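PDB 1VQV: thiamine-monophosphate kinase from Aquifex aeolicus, which catalyses the ATP-dependent phosphorylation of thiamine monophosphate to thiamine diphosphate, the active form of vitamin B1. Local coordinates for residues Leu45-Gly48 with Val49-Arg53; Ser95-Glu98 with Arg99-Gly103; Val104-Ala107 with Cys108-Tyr111; Glu178-Leu181 with Ile182-Leu186. All blocks are in the same frame, centred on the assembly; numbering follows the deposited sequence.

From the N terminus, the four contacts follow one another in series; none nests in or crosses another. Contact 1 closes a tight turn where strand 38-46 runs out, ahead of helix 57-73. Contacts 2 and 3 adjoin on helix 94-111, which connects strands 77-88 and 114-122, and each closes successive helical turns. Contact 1 meets contact 2 directly, where F51 and R53 pack on Y96 and so join the turn to the helix. Contacts 1, 2 and 3 all reach the second subunit. Contact 4 comes later, on the last turns of helix 176-186. It touches none of the others, though its nearest atoms are about 5 Å from those of contact 1.

Contact 1 of 4, residues Leu45-Gly48 with Val49-Arg53; sequences LNEG and VHFLR
E47 and R53 form a salt bridge across the turn. R53 NH2 donates to the syn side of E47 OE1 at 2.8 Å, while the bonds to OE2 are weak. The carboxylate and guanidinium planes stand 69° apart, so the two groups are not flat against each other. E47 OE1 also accepts from the backbone N of I126. Nearer the strand, N46 N donates to H50 ND1 at 2.7 Å. The bond is nearly straight (172°) but tilts out of the imidazole plane. N46 O accepts two bonds, from V49 N and H50 N, both 3.0 Å. G48 N closes the turn on F51 O at 2.9 Å, almost in line with its C=O. G48 has a positive phi, where a side chain would press on the carbonyl of E47. F51 CG lies between its own N and carbonyl carbon (chi1 68°), which brings the ring against the strand end. E47 CA sits over its face in a CH-pi contact, 4.1 Å from the centroid, and L45 CB touches F51 CE2. I128 and Y96 also pack on F51. This is a turn at the end of strand 38-46 in a PurM-like N-terminal domain. It places H50, which binds the substrate, beside S121 of the second subunit, and the bond from N46 N probably sets its ring.

Contact 2 of 4, residues Ser95-Glu98 with Arg99-Gly103; sequences SYVE and RFYIG
V97 and Y101 lie side by side, one helical turn apart. V97 O accepts from Y101 N at 3.0 Å, with an N-H...O angle of 163°. The same i to i+4 pattern holds R99 N and F100 N. R99 N donates to S95 O at 2.9 Å, and F100 N donates to Y96 O at 2.9 Å. I102 N reaches E98 O only weakly, at 3.2 Å. G103 N goes on to R99 O. The aliphatic part of R99 runs extended past S95 O, and its NH1 forms a salt bridge with E58, which satisfies its charge outside these turns. V97 CG1 meets the Y101 ring in its plane, at the edge, 3.7 Å from CE2. CG of Y101 is anti to its carbonyl carbon (chi1 -80°), which turns the ring back along the helix toward V97. F100 CD2 stands 3.7 Å above the centre of one face of the same ring. These turns belong to helix 94-111, the helix of a beta-alpha-beta unit between strands 77-88 and 114-122. Y101 binds ATP, and its side chain is about 7 Å from G118, another ATP-binding residue. Replacing Y101 with an alanine would probably leave V97 CG1 and the F100 ring without their aromatic partner and take away a contact with the nucleotide. F100 and Y101 also pack on strand 77-88, at L86. The second subunit also packs here: its L3 on V97, I15 on Y101, and T18 on E98 and I102.

Contact 3 of 4, residues Val104-Ala107 with Cys108-Tyr111; sequences VKRA and CEFY
A107 O takes the amide of Y111 in a nearly straight bond: N to O is 2.9 Å and the N-H...O angle is 173°. C108 N donates to V104 O at 3.0 Å, less straight. F110 N reaches R106 O at 3.1 Å, but comes from above the carbonyl plane. The Y111 ring folds back along the helix, its CG beside its own N (chi1 -57°), and CE2 lies 4.1 Å from A107 CB. Its hydroxyl is held from outside these turns, by S66 OG and by the backbone N of A190. These are the last turns of helix 94-111, the helical link of the beta-alpha-beta unit that leads on to strand 114-122. A107 and Y111 face helix 57-73, where W62, I65 and V69 pack on them. V104 turns to I84 of strand 77-88 and to L19 of the second subunit. Its CG1 also touches C108 SG at 4.2 Å. K105, which packs on T18 of the second subunit, and E109 are both extended and cross at an angle. The end of the lysine chain passes beside the carboxylate, and K105 NZ forms a long salt bridge to E109 OE2 at 3.7 Å. With an alanine in place of K105, the E109 carboxylate would probably lose this distant countercharge and the lysine chain beside it, and be freer to turn. The side chain of R106 lies about 4 Å from a bound phosphate ion, probably from the crystallisation liquor.

Contact 4 of 4, residues Glu178-Leu181 with Ile182-Leu186; sequences ELAL and IQRHL
A180 CB packs against one face of the R184 guanidinium, 3.8 Å from its plane and offset toward the rim. The arginine chain runs extended from CG to NE and carries this flat group back over the alanine. On another side of the helix, L179 CD2 meets I182 CD1 at 4.1 Å, the two side chains crossing at an angle. Backbone bonds of the helix carry these side chains. Q183 N donates to L179 O at 2.8 Å, nearly straight (169°), and R184 N to A180 O at 3.2 Å. H185 N reaches L181 O only weakly. It bonds better to I182 O, at 2.9 Å, and that oxygen also accepts from L186 N at 2.8 Å. Further out, R184 NH1 forms a salt bridge with D159, which is consistent with the guanidinium being held over A180. E178 is held by the Y247 hydroxyl and the E175 backbone N. L181 packs on Y243 of helix 238-246, and I182 on L167 of helix 159-168. H185 O accepts from K63 NZ of helix 57-73. This is the end of a helix packed between neighbouring helices, whose H185 side chain lies about 7 Å from those of H50 and E260 in the substrate site.

Contact 1 of 4, residues Leu45-Gly48 with Val49-Arg53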
# COMPACT_ATOMS: atom_id res chain seq x y z
N LEU B 45 10.34 -0.55 1.47
CA LEU B 45 11.66 -0.67 2.07
C LEU B 45 11.76 -2.12 2.52
O LEU B 45 11.00 -2.57 3.38
CB LEU B 45 11.83 0.28 3.27
CG LEU B 45 11.72 1.79 2.99
CD1 LEU B 45 12.21 2.60 4.18
CD2 LEU B 45 12.56 2.12 1.77
N ASN B 46 12.67 -2.87 1.91
CA ASN B 46 12.83 -4.26 2.29
C ASN B 46 14.20 -4.51 2.86
O ASN B 46 15.22 -4.10 2.29
CB ASN B 46 12.60 -5.19 1.11
CG ASN B 46 11.17 -5.20 0.65
OD1 ASN B 46 10.25 -5.34 1.45
ND2 ASN B 46 10.96 -5.05 -0.65
N GLU B 47 14.19 -5.19 4.00
CA GLU B 47 15.41 -5.56 4.69
C GLU B 47 16.33 -6.28 3.71
O GLU B 47 15.89 -7.08 2.89
CB GLU B 47 15.09 -6.49 5.85
CG GLU B 47 16.28 -6.68 6.76
CD GLU B 47 16.12 -7.82 7.74
OE1 GLU B 47 14.98 -8.18 8.08
OE2 GLU B 47 17.17 -8.35 8.16
N GLY B 48 17.62 -5.99 3.83
CA GLY B 48 18.58 -6.63 2.97
C GLY B 48 18.90 -5.79 1.75
O GLY B 48 20.05 -5.74 1.31
N VAL B 49 17.89 -5.11 1.23
CA VAL B 49 18.06 -4.28 0.05
C VAL B 49 18.13 -2.78 0.40
O VAL B 49 19.17 -2.15 0.22
CB VAL B 49 16.91 -4.52 -0.96
CG1 VAL B 49 17.08 -3.60 -2.18
CG2 VAL B 49 16.91 -5.97 -1.40
N HIS B 50 17.04 -2.23 0.91
CA HIS B 50 16.97 -0.81 1.24
C HIS B 50 17.62 -0.39 2.55
O HIS B 50 18.03 0.77 2.71
CB HIS B 50 15.51 -0.34 1.24
CG HIS B 50 14.79 -0.66 -0.04
ND1 HIS B 50 14.05 -1.81 -0.20
CD2 HIS B 50 14.76 -0.01 -1.23
CE1 HIS B 50 13.60 -1.86 -1.44
NE2 HIS B 50 14.02 -0.79 -2.09
N PHE B 51 17.72 -1.33 3.49
CA PHE B 51 18.30 -1.04 4.79
C PHE B 51 18.70 -2.35 5.47
O PHE B 51 18.36 -3.42 4.99
CB PHE B 51 17.28 -0.29 5.65
CG PHE B 51 16.08 -1.11 6.04
CD1 PHE B 51 16.11 -1.91 7.18
CD2 PHE B 51 14.92 -1.10 5.26
CE1 PHE B 51 15.02 -2.69 7.54
CE2 PHE B 51 13.82 -1.88 5.61
CZ PHE B 51 13.87 -2.67 6.76
N LEU B 52 19.41 -2.23 6.59
CA LEU B 52 19.84 -3.39 7.37
C LEU B 52 19.19 -3.32 8.72
O LEU B 52 18.88 -2.23 9.21
CB LEU B 52 21.35 -3.39 7.56
CG LEU B 52 22.18 -3.43 6.29
CD1 LEU B 52 23.65 -3.47 6.66
CD2 LEU B 52 21.80 -4.64 5.48
N ARG B 53 19.00 -4.48 9.35
CA ARG B 53 18.38 -4.52 10.66
C ARG B 53 19.24 -3.84 11.72
O ARG B 53 18.80 -3.63 12.85
CB ARG B 53 18.09 -5.95 11.10
CG ARG B 53 17.26 -5.99 12.37
CD ARG B 53 16.72 -7.37 12.67
NE ARG B 53 16.22 -8.04 11.48
CZ ARG B 53 15.54 -9.19 11.50
NH1 ARG B 53 15.28 -9.79 12.66
NH2 ARG B 53 15.14 -9.75 10.36

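Contact 2 of 4, residues Ser95-Glu98 with Arg99-Gly103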
# COMPACT_ATOMS: atom_id res chain seq x y z
N SER B 95 10.93 -3.71 20.55
CA SER B 95 11.53 -2.38 20.63
C SER B 95 11.84 -1.85 19.24
O SER B 95 11.87 -0.64 19.02
CB SER B 95 12.80 -2.44 21.49
OG SER B 95 13.72 -3.39 21.00
N TYR B 96 12.07 -2.77 18.30
CA TYR B 96 12.37 -2.40 16.93
C TYR B 96 11.15 -1.74 16.32
O TYR B 96 11.23 -0.70 15.70
CB TYR B 96 12.72 -3.62 16.07
CG TYR B 96 13.16 -3.24 14.67
CD1 TYR B 96 14.52 -3.13 14.37
CD2 TYR B 96 12.24 -2.91 13.69
CE1 TYR B 96 14.95 -2.70 13.13
CE2 TYR B 96 12.66 -2.47 12.43
CZ TYR B 96 14.02 -2.37 12.16
OH TYR B 96 14.47 -1.91 10.93
N VAL B 97 10.01 -2.39 16.50
CA VAL B 97 8.75 -1.90 15.98
C VAL B 97 8.38 -0.59 16.66
O VAL B 97 7.97 0.36 16.00
CB VAL B 97 7.64 -2.97 16.16
CG1 VAL B 97 6.27 -2.41 15.82
CG2 VAL B 97 7.94 -4.16 15.28
N GLU B 98 8.55 -0.54 17.98
CA GLU B 98 8.24 0.67 18.75
C GLU B 98 9.08 1.87 18.28
O GLU B 98 8.59 2.99 18.19
CB GLU B 98 8.47 0.45 20.25
CG GLU B 98 7.68 1.43 21.11
CD GLU B 98 8.09 1.44 22.58
OE1 GLU B 98 8.09 0.36 23.22
OE2 GLU B 98 8.40 2.55 23.11
N ARG B 99 10.36 1.62 18.01
CA ARG B 99 11.25 2.68 17.57
C ARG B 99 10.95 3.06 16.13
O ARG B 99 11.14 4.20 15.73
CB ARG B 99 12.70 2.25 17.74
CG ARG B 99 13.14 2.31 19.19
CD ARG B 99 14.50 1.69 19.43
NE ARG B 99 14.83 1.71 20.85
CZ ARG B 99 15.68 2.56 21.43
NH1 ARG B 99 16.31 3.47 20.70
NH2 ARG B 99 15.89 2.51 22.74
N PHE B 100 10.47 2.09 15.37
CA PHE B 100 10.12 2.33 13.98
C PHE B 100 8.96 3.33 13.93
O PHE B 100 9.00 4.31 13.18
CB PHE B 100 9.68 1.02 13.30
CG PHE B 100 9.02 1.23 11.98
CD1 PHE B 100 9.77 1.41 10.83
CD2 PHE B 100 7.64 1.34 11.90
CE1 PHE B 100 9.16 1.70 9.61
CE2 PHE B 100 7.02 1.62 10.69
CZ PHE B 100 7.78 1.81 9.55
N TYR B 101 7.94 3.07 14.73
CA TYR B 101 6.77 3.94 14.76
C TYR B 101 6.99 5.31 15.40
O TYR B 101 6.21 6.23 15.20
CB TYR B 101 5.60 3.21 15.41
CG TYR B 101 4.93 2.26 14.44
CD1 TYR B 101 4.22 2.76 13.35
CD2 TYR B 101 5.03 0.88 14.59
CE1 TYR B 101 3.64 1.92 12.43
CE2 TYR B 101 4.45 0.02 13.68
CZ TYR B 101 3.75 0.54 12.60
OH TYR B 101 3.13 -0.32 11.70
N ILE B 102 8.08 5.42 16.17
CA ILE B 102 8.49 6.66 16.82
C ILE B 102 8.94 7.56 15.68
O ILE B 102 8.51 8.70 15.57
CB ILE B 102 9.70 6.43 17.79
CG1 ILE B 102 9.23 5.70 19.05
CG2 ILE B 102 10.36 7.76 18.14
CD1 ILE B 102 10.35 5.40 20.05
N GLY B 103 9.81 7.01 14.84
CA GLY B 103 10.31 7.74 13.70
C GLY B 103 9.19 8.13 12.74
O GLY B 103 9.24 9.18 12.12

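Contact 3 of 4, residues Val104-Ala107 with Cys108-Tyr111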
# COMPACT_ATOMS: atom_id res chain seq x y z
N VAL B 104 8.18 7.27 12.63
CA VAL B 104 7.04 7.52 11.75
C VAL B 104 6.24 8.68 12.32
O VAL B 104 5.84 9.58 11.59
CB VAL B 104 6.13 6.25 11.63
CG1 VAL B 104 4.74 6.63 11.15
CG2 VAL B 104 6.74 5.26 10.65
N LYS B 105 6.01 8.66 13.63
CA LYS B 105 5.24 9.71 14.28
C LYS B 105 5.91 11.06 14.07
O LYS B 105 5.26 12.07 13.80
CB LYS B 105 5.13 9.43 15.79
CG LYS B 105 4.16 10.34 16.52
CD LYS B 105 4.49 10.42 18.00
CE LYS B 105 3.55 11.36 18.75
NZ LYS B 105 4.02 11.62 20.16
N ARG B 106 7.24 11.07 14.19
CA ARG B 106 8.03 12.27 14.03
C ARG B 106 7.97 12.82 12.60
O ARG B 106 7.99 14.03 12.40
CB ARG B 106 9.49 11.99 14.43
CG ARG B 106 9.71 11.84 15.93
CD ARG B 106 11.14 11.42 16.24
NE ARG B 106 11.39 11.35 17.68
CZ ARG B 106 12.46 10.78 18.23
NH1 ARG B 106 13.39 10.23 17.47
NH2 ARG B 106 12.58 10.76 19.56
N ALA B 107 7.89 11.93 11.62
CA ALA B 107 7.82 12.36 10.23
C ALA B 107 6.45 12.96 9.93
O ALA B 107 6.34 13.96 9.19
CB ALA B 107 8.09 11.18 9.31
N CYS B 108 5.42 12.35 10.50
CA CYS B 108 4.06 12.81 10.31
C CYS B 108 3.88 14.17 10.99
O CYS B 108 3.28 15.08 10.42
CB CYS B 108 3.07 11.80 10.88
SG CYS B 108 2.92 10.26 9.94
N GLU B 109 4.42 14.31 12.20
CA GLU B 109 4.33 15.57 12.93
C GLU B 109 4.97 16.66 12.10
O GLU B 109 4.45 17.77 11.99
CB GLU B 109 5.04 15.49 14.27
CG GLU B 109 4.47 14.45 15.19
CD GLU B 109 5.18 14.37 16.53
OE1 GLU B 109 6.43 14.50 16.57
OE2 GLU B 109 4.47 14.16 17.55
N PHE B 110 6.10 16.33 11.50
CA PHE B 110 6.84 17.27 10.69
C PHE B 110 6.11 17.68 9.42
O PHE B 110 5.83 18.86 9.22
CB PHE B 110 8.20 16.69 10.31
CG PHE B 110 9.11 17.68 9.67
CD1 PHE B 110 9.71 18.68 10.43
CD2 PHE B 110 9.32 17.67 8.29
CE1 PHE B 110 10.50 19.64 9.83
CE2 PHE B 110 10.11 18.63 7.69
CZ PHE B 110 10.70 19.62 8.46
N TYR B 111 5.82 16.70 8.57
CA TYR B 111 5.14 16.95 7.30
C TYR B 111 3.66 17.29 7.41
O TYR B 111 3.05 17.76 6.46
CB TYR B 111 5.31 15.75 6.38
CG TYR B 111 6.76 15.40 6.15
CD1 TYR B 111 7.64 16.34 5.62
CD2 TYR B 111 7.24 14.12 6.44
CE1 TYR B 111 8.96 16.01 5.38
CE2 TYR B 111 8.57 13.79 6.20
CZ TYR B 111 9.42 14.74 5.67
OH TYR B 111 10.74 14.41 5.42

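Contact 4 of 4, residues Glu178-Leu181 with Ile182-Leu186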
# COMPACT_ATOMS: atom_id res chain seq x y z
N GLU B 178 31.37 12.48 7.14
CA GLU B 178 30.86 11.20 6.68
C GLU B 178 29.48 10.94 7.27
O GLU B 178 28.62 10.34 6.62
CB GLU B 178 31.85 10.09 7.04
CG GLU B 178 33.17 10.27 6.31
CD GLU B 178 34.26 9.31 6.76
OE1 GLU B 178 34.52 9.22 7.97
OE2 GLU B 178 34.86 8.65 5.88
N LEU B 179 29.26 11.40 8.50
CA LEU B 179 27.97 11.21 9.14
C LEU B 179 26.85 11.96 8.42
O LEU B 179 25.80 11.40 8.14
CB LEU B 179 28.03 11.64 10.61
CG LEU B 179 28.74 10.69 11.58
CD1 LEU B 179 28.59 11.22 12.99
CD2 LEU B 179 28.16 9.27 11.47
N ALA B 180 27.09 13.23 8.11
CA ALA B 180 26.11 14.06 7.42
C ALA B 180 25.69 13.39 6.12
O ALA B 180 24.55 13.56 5.67
CB ALA B 180 26.70 15.43 7.13
N LEU B 181 26.61 12.64 5.52
CA LEU B 181 26.35 11.93 4.27
C LEU B 181 25.44 10.74 4.49
O LEU B 181 24.52 10.48 3.70
CB LEU B 181 27.66 11.46 3.65
CG LEU B 181 28.50 12.54 2.97
CD1 LEU B 181 29.83 11.97 2.47
CD2 LEU B 181 27.70 13.12 1.83
N ILE B 182 25.72 10.01 5.56
CA ILE B 182 24.96 8.82 5.94
C ILE B 182 23.55 9.26 6.33
O ILE B 182 22.56 8.65 5.94
CB ILE B 182 25.62 8.10 7.14
CG1 ILE B 182 27.12 7.89 6.86
CG2 ILE B 182 24.94 6.76 7.42
CD1 ILE B 182 27.89 7.19 7.97
N GLN B 183 23.48 10.32 7.11
CA GLN B 183 22.20 10.82 7.57
C GLN B 183 21.32 11.21 6.38
O GLN B 183 20.11 10.99 6.41
CB GLN B 183 22.44 11.97 8.55
CG GLN B 183 23.25 11.50 9.79
CD GLN B 183 23.39 12.53 10.93
OE1 GLN B 183 23.91 12.20 12.01
NE2 GLN B 183 22.95 13.77 10.68
N ARG B 184 21.92 11.78 5.34
CA ARG B 184 21.17 12.19 4.15
C ARG B 184 20.56 10.99 3.43
O ARG B 184 19.55 11.11 2.71
CB ARG B 184 22.09 12.95 3.18
CG ARG B 184 22.10 14.45 3.42
CD ARG B 184 23.40 15.14 3.03
NE ARG B 184 23.54 16.37 3.82
CZ ARG B 184 24.67 17.05 3.98
NH1 ARG B 184 25.79 16.65 3.40
NH2 ARG B 184 24.69 18.11 4.77
N HIS B 185 21.16 9.83 3.63
CA HIS B 185 20.68 8.62 3.00
C HIS B 185 19.74 7.86 3.92
O HIS B 185 18.78 7.25 3.46
CB HIS B 185 21.88 7.76 2.60
CG HIS B 185 21.50 6.41 2.09
ND1 HIS B 185 21.44 5.30 2.90
CD2 HIS B 185 21.17 5.98 0.85
CE1 HIS B 185 21.08 4.25 2.18
NE2 HIS B 185 20.91 4.64 0.93
N LEU B 186 20.00 7.91 5.21
CA LEU B 186 19.17 7.20 6.18
C LEU B 186 17.94 7.97 6.65
O LEU B 186 16.84 7.43 6.73
CB LEU B 186 20.02 6.79 7.39
CG LEU B 186 20.01 5.30 7.75
CD1 LEU B 186 20.28 4.49 6.51
CD2 LEU B 186 21.06 5.01 8.81